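Local structure of PKS (Streptomyces sp. CNQ431, 5YDA) at residues V141-G153 / I215-R227. The protein contributes the acyltransferase domain of a splenocin polyketide synthase, a broadly selective domain that probably loads acyl extender units onto the carrier protein. Numbering follows the deposited sequence.
Sequences VDRCAAVLRPALG and IDEALPVVAERIR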
loop_
_atom_site.group_PDB
_atom_site.type_symbol
_atom_site.label_atom_id
_atom_site.label_comp_id
_atom_site.label_asym_id
_atom_site.label_seq_id
_atom_site.Cartn_x
_atom_site.Cartn_y
_atom_site.Cartn_z
ATOM N N VAL A 141 0.337 -16.031 2.238
ATOM C CA VAL A 141 -1.069 -16.196 1.868
ATOM C C VAL A 141 -1.610 -17.518 2.397
ATOM O O VAL A 141 -2.720 -17.583 2.945
ATOM C CB VAL A 141 -1.249 -16.096 0.346
ATOM C CG1 VAL A 141 -2.652 -16.532 -0.027
ATOM C CG2 VAL A 141 -0.976 -14.675 -0.136
ATOM N N ASP A 142 -0.838 -18.596 2.235
ATOM C CA ASP A 142 -1.324 -19.902 2.670
ATOM C C ASP A 142 -1.541 -19.919 4.172
ATOM O O ASP A 142 -2.568 -20.402 4.661
ATOM C CB ASP A 142 -0.339 -20.989 2.252
ATOM C CG ASP A 142 -0.356 -21.251 0.746
ATOM O OD1 ASP A 142 -1.300 -20.818 0.028
ATOM O OD2 ASP A 142 0.587 -21.910 0.286
ATOM N N ARG A 143 -0.594 -19.363 4.915
ATOM C CA ARG A 143 -0.727 -19.308 6.360
ATOM C C ARG A 143 -1.980 -18.525 6.761
ATOM O O ARG A 143 -2.786 -19.001 7.573
ATOM C CB ARG A 143 0.550 -18.704 6.940
ATOM C CG ARG A 143 0.674 -18.770 8.440
ATOM C CD ARG A 143 0.319 -17.433 9.038
ATOM N NE ARG A 143 0.789 -17.282 10.410
ATOM C CZ ARG A 143 1.921 -16.666 10.735
ATOM N NH1 ARG A 143 2.694 -16.159 9.772
ATOM N NH2 ARG A 143 2.270 -16.552 12.017
ATOM N N CYS A 144 -2.204 -17.349 6.150
ATOM C CA CYS A 144 -3.375 -16.560 6.528
ATOM C C CYS A 144 -4.670 -17.264 6.151
ATOM O O CYS A 144 -5.638 -17.223 6.915
ATOM C CB CYS A 144 -3.323 -15.168 5.900
ATOM S SG CYS A 144 -1.914 -14.181 6.463
ATOM N N ALA A 145 -4.717 -17.917 4.988
ATOM C CA ALA A 145 -5.952 -18.593 4.598
ATOM C C ALA A 145 -6.301 -19.714 5.576
ATOM O O ALA A 145 -7.475 -19.894 5.936
ATOM C CB ALA A 145 -5.835 -19.133 3.165
ATOM N N ALA A 146 -5.293 -20.467 6.037
ATOM C CA ALA A 146 -5.562 -21.539 6.995
ATOM C C ALA A 146 -6.036 -20.975 8.325
ATOM O O ALA A 146 -7.012 -21.471 8.895
ATOM C CB ALA A 146 -4.323 -22.412 7.197
ATOM N N VAL A 147 -5.381 -19.920 8.821
ATOM C CA VAL A 147 -5.814 -19.326 10.080
ATOM C C VAL A 147 -7.239 -18.804 9.974
ATOM O O VAL A 147 -8.005 -18.884 10.941
ATOM C CB VAL A 147 -4.838 -18.217 10.512
ATOM C CG1 VAL A 147 -5.431 -17.406 11.663
ATOM C CG2 VAL A 147 -3.505 -18.827 10.923
ATOM N N LEU A 148 -7.632 -18.301 8.795
ATOM C CA LEU A 148 -8.896 -17.586 8.617
ATOM C C LEU A 148 -10.101 -18.488 8.383
ATOM O O LEU A 148 -11.237 -18.009 8.474
ATOM C CB LEU A 148 -8.801 -16.651 7.411
ATOM C CG LEU A 148 -8.757 -15.145 7.562
ATOM C CD1 LEU A 148 -8.806 -14.583 6.172
ATOM C CD2 LEU A 148 -9.912 -14.611 8.388
ATOM N N ARG A 149 -9.898 -19.749 8.030
ATOM C CA ARG A 149 -11.036 -20.578 7.636
ATOM C C ARG A 149 -12.147 -20.640 8.677
ATOM O O ARG A 149 -13.324 -20.536 8.283
ATOM C CB ARG A 149 -10.555 -21.993 7.277
ATOM C CG ARG A 149 -11.646 -22.802 6.573
ATOM C CD ARG A 149 -11.163 -24.182 6.155
ATOM N NE ARG A 149 -10.102 -24.144 5.152
ATOM C CZ ARG A 149 -10.288 -24.431 3.868
ATOM N NH1 ARG A 149 -9.248 -24.383 3.043
ATOM N NH2 ARG A 149 -11.485 -24.785 3.406
ATOM N N PRO A 150 -11.883 -20.804 9.978
ATOM C CA PRO A 150 -13.009 -20.854 10.925
ATOM C C PRO A 150 -13.774 -19.541 11.038
ATOM O O PRO A 150 -15.005 -19.560 11.186
ATOM C CB PRO A 150 -12.348 -21.249 12.256
ATOM C CG PRO A 150 -10.885 -21.011 12.069
ATOM C CD PRO A 150 -10.602 -21.171 10.618
ATOM N N ALA A 151 -13.084 -18.397 10.980
ATOM C CA ALA A 151 -13.770 -17.109 11.068
ATOM C C ALA A 151 -14.414 -16.723 9.746
ATOM O O ALA A 151 -15.507 -16.146 9.725
ATOM C CB ALA A 151 -12.798 -16.017 11.505
ATOM N N LEU A 152 -13.752 -17.027 8.632
ATOM C CA LEU A 152 -14.283 -16.613 7.340
ATOM C C LEU A 152 -15.393 -17.537 6.869
ATOM O O LEU A 152 -16.378 -17.069 6.292
ATOM C CB LEU A 152 -13.164 -16.572 6.313
ATOM C CG LEU A 152 -13.423 -15.723 5.086
ATOM C CD1 LEU A 152 -13.944 -14.349 5.533
ATOM C CD2 LEU A 152 -12.110 -15.601 4.320
ATOM N N GLY A 153 -15.254 -18.845 7.110
ATOM C CA GLY A 153 -16.172 -19.824 6.580
ATOM C C GLY A 153 -15.798 -20.366 5.217
ATOM O O GLY A 153 -16.562 -21.155 4.649
ATOM N N ILE A 215 -0.405 -11.461 13.644
ATOM C CA ILE A 215 -1.222 -11.622 12.444
ATOM C C ILE A 215 -2.295 -12.684 12.670
ATOM O O ILE A 215 -3.466 -12.481 12.320
ATOM C CB ILE A 215 -0.335 -11.929 11.212
ATOM C CG1 ILE A 215 -1.185 -12.102 9.955
ATOM C CG2 ILE A 215 0.534 -13.176 11.415
ATOM C CD1 ILE A 215 -2.020 -10.884 9.594
ATOM N N ASP A 216 -1.935 -13.805 13.317
ATOM C CA ASP A 216 -2.906 -14.883 13.511
ATOM C C ASP A 216 -4.071 -14.460 14.400
ATOM O O ASP A 216 -5.198 -14.929 14.205
ATOM C CB ASP A 216 -2.231 -16.118 14.119
ATOM C CG ASP A 216 -1.352 -16.856 13.129
ATOM O OD1 ASP A 216 -1.137 -16.357 11.999
ATOM O OD2 ASP A 216 -0.862 -17.943 13.487
ATOM N N GLU A 217 -3.821 -13.611 15.396
ATOM C CA GLU A 217 -4.920 -13.124 16.220
ATOM C C GLU A 217 -5.704 -12.017 15.523
ATOM O O GLU A 217 -6.921 -11.921 15.714
ATOM C CB GLU A 217 -4.404 -12.597 17.565
ATOM C CG GLU A 217 -3.621 -13.594 18.408
ATOM C CD GLU A 217 -3.239 -13.013 19.770
ATOM O OE1 GLU A 217 -3.151 -13.795 20.749
ATOM O OE2 GLU A 217 -3.037 -11.770 19.863
ATOM N N ALA A 218 -5.028 -11.181 14.718
ATOM C CA ALA A 218 -5.703 -10.058 14.061
ATOM C C ALA A 218 -6.683 -10.536 12.990
ATOM O O ALA A 218 -7.794 -9.996 12.880
ATOM C CB ALA A 218 -4.682 -9.105 13.450
ATOM N N LEU A 219 -6.310 -11.572 12.224
ATOM C CA LEU A 219 -7.127 -12.037 11.105
ATOM C C LEU A 219 -8.612 -12.211 11.446
ATOM O O LEU A 219 -9.450 -11.584 10.784
ATOM C CB LEU A 219 -6.520 -13.323 10.542
ATOM C CG LEU A 219 -5.260 -13.176 9.675
ATOM C CD1 LEU A 219 -4.593 -14.529 9.487
ATOM C CD2 LEU A 219 -5.613 -12.562 8.315
ATOM N N PRO A 220 -9.002 -13.001 12.454
ATOM C CA PRO A 220 -10.448 -13.109 12.721
ATOM C C PRO A 220 -11.062 -11.811 13.240
ATOM O O PRO A 220 -12.244 -11.563 12.987
ATOM C CB PRO A 220 -10.546 -14.246 13.762
ATOM C CG PRO A 220 -9.197 -14.328 14.387
ATOM C CD PRO A 220 -8.191 -13.797 13.399
ATOM N N VAL A 221 -10.298 -10.967 13.931
ATOM C CA VAL A 221 -10.853 -9.727 14.474
ATOM C C VAL A 221 -11.152 -8.739 13.353
ATOM O O VAL A 221 -12.229 -8.127 13.309
ATOM C CB VAL A 221 -9.893 -9.116 15.510
ATOM C CG1 VAL A 221 -10.365 -7.718 15.899
ATOM C CG2 VAL A 221 -9.798 -10.012 16.742
ATOM N N VAL A 222 -10.196 -8.559 12.437
ATOM C CA VAL A 222 -10.450 -7.748 11.245
ATOM C C VAL A 222 -11.667 -8.275 10.488
ATOM O O VAL A 222 -12.507 -7.496 10.022
ATOM C CB VAL A 222 -9.191 -7.718 10.354
ATOM C CG1 VAL A 222 -9.495 -7.043 9.012
ATOM C CG2 VAL A 222 -8.053 -7.008 11.085
ATOM N N ALA A 223 -11.804 -9.602 10.383
ATOM C CA ALA A 223 -12.968 -10.160 9.702
ATOM C C ALA A 223 -14.268 -9.746 10.387
ATOM O O ALA A 223 -15.229 -9.358 9.717
ATOM C CB ALA A 223 -12.867 -11.683 9.618
ATOM N N GLU A 224 -14.325 -9.829 11.726
ATOM C CA GLU A 224 -15.555 -9.431 12.409
ATOM C C GLU A 224 -15.736 -7.913 12.393
ATOM O O GLU A 224 -16.869 -7.423 12.423
ATOM C CB GLU A 224 -15.580 -9.950 13.860
ATOM C CG GLU A 224 -15.354 -11.474 14.033
ATOM C CD GLU A 224 -16.359 -12.365 13.264
ATOM O OE1 GLU A 224 -16.057 -13.576 13.063
ATOM O OE2 GLU A 224 -17.446 -11.872 12.878
ATOM N N ARG A 225 -14.643 -7.151 12.363
ATOM C CA ARG A 225 -14.773 -5.710 12.204
ATOM C C ARG A 225 -15.520 -5.386 10.913
ATOM O O ARG A 225 -16.464 -4.587 10.907
ATOM C CB ARG A 225 -13.389 -5.063 12.220
ATOM C CG ARG A 225 -13.417 -3.574 12.026
ATOM C CD ARG A 225 -12.002 -3.030 12.037
ATOM N NE ARG A 225 -11.968 -1.585 11.890
ATOM C CZ ARG A 225 -11.917 -0.949 10.723
ATOM N NH1 ARG A 225 -11.883 -1.636 9.594
ATOM N NH2 ARG A 225 -11.885 0.383 10.691
ATOM N N ILE A 226 -15.147 -6.062 9.827
ATOM C CA ILE A 226 -15.783 -5.850 8.530
ATOM C C ILE A 226 -17.262 -6.201 8.589
ATOM O O ILE A 226 -18.112 -5.442 8.110
ATOM C CB ILE A 226 -15.041 -6.664 7.455
ATOM C CG1 ILE A 226 -13.634 -6.091 7.253
ATOM C CG2 ILE A 226 -15.851 -6.745 6.170
ATOM C CD1 ILE A 226 -12.659 -7.068 6.630
ATOM N N ARG A 227 -17.601 -7.352 9.186
ATOM C CA ARG A 227 -19.011 -7.744 9.259
ATOM C C ARG A 227 -19.819 -6.764 10.097
ATOM O O ARG A 227 -20.963 -6.445 9.751
ATOM C CB ARG A 227 -19.160 -9.153 9.837
ATOM C CG ARG A 227 -18.538 -10.240 8.994
ATOM C CD ARG A 227 -18.736 -11.581 9.670
ATOM N NE ARG A 227 -18.383 -12.668 8.769
ATOM C CZ ARG A 227 -17.498 -13.605 9.056
ATOM N NH1 ARG A 227 -16.881 -13.591 10.234
ATOM N NH2 ARG A 227 -17.246 -14.560 8.179
HETATM O O HOH W 1 0.037 -20.233 11.879
#
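Leu219 reaches across to Cys144, Val147 and Leu148 at the centre of a helix-helix packing in the acyltransferase fold, where segments 141-152 and 215-227, of helices 135-152 and 215-231, run in the same general direction, with axes 9.0 Å apart at closest approach and crossing at -43°. The pair illustrates how one interface can combine a close apolar middle with polar, more open ends. The two methyls of Leu219 divide the work: CD1 lies 3.7 Å from Val147 CG1 and also touches Cys144, while CD2 turns to Leu148 CG. Leu148 extends CD2 onward to Ala223. Phe176 of helix 169-188 touches both Leu219 and Ile215, joining this part of the contact to a third helix. The backbones come closest at Ala151 and Pro220, whose CB atoms are 3.6 Å apart.

The looser side lies at Arg143, which is exposed, and at Asp216, which is partly so. Arg143, bent at chi2 (-101°), brings NE within 2.7 Å of Asp216 OD1, a salt bridge in which the N-H bends well off the line to the oxygen, making a weak hydrogen bond; the guanidinium and carboxylate planes stand 88° apart. A water donates to Asp216 OD2 and only weakly accepts from Arg143 NE, while Ile215 CG2 sits over the centre of one guanidinium face. The Val147 methyl CG2 rests against the same carboxylate.

At the other end two hydrogen bonds meet at one atom. Arg227 runs extended from CG to NE and presents its guanidinium edge to the last turn of 141-152, with Glu224 paired to NH1 probably steadying the group. Both terminal nitrogens converge on one carbonyl oxygen, Ala151 O: NH1 at 2.9 Å, tilted from the carbonyl plane, and NH2 at 2.8 Å, within that plane on a lone pair.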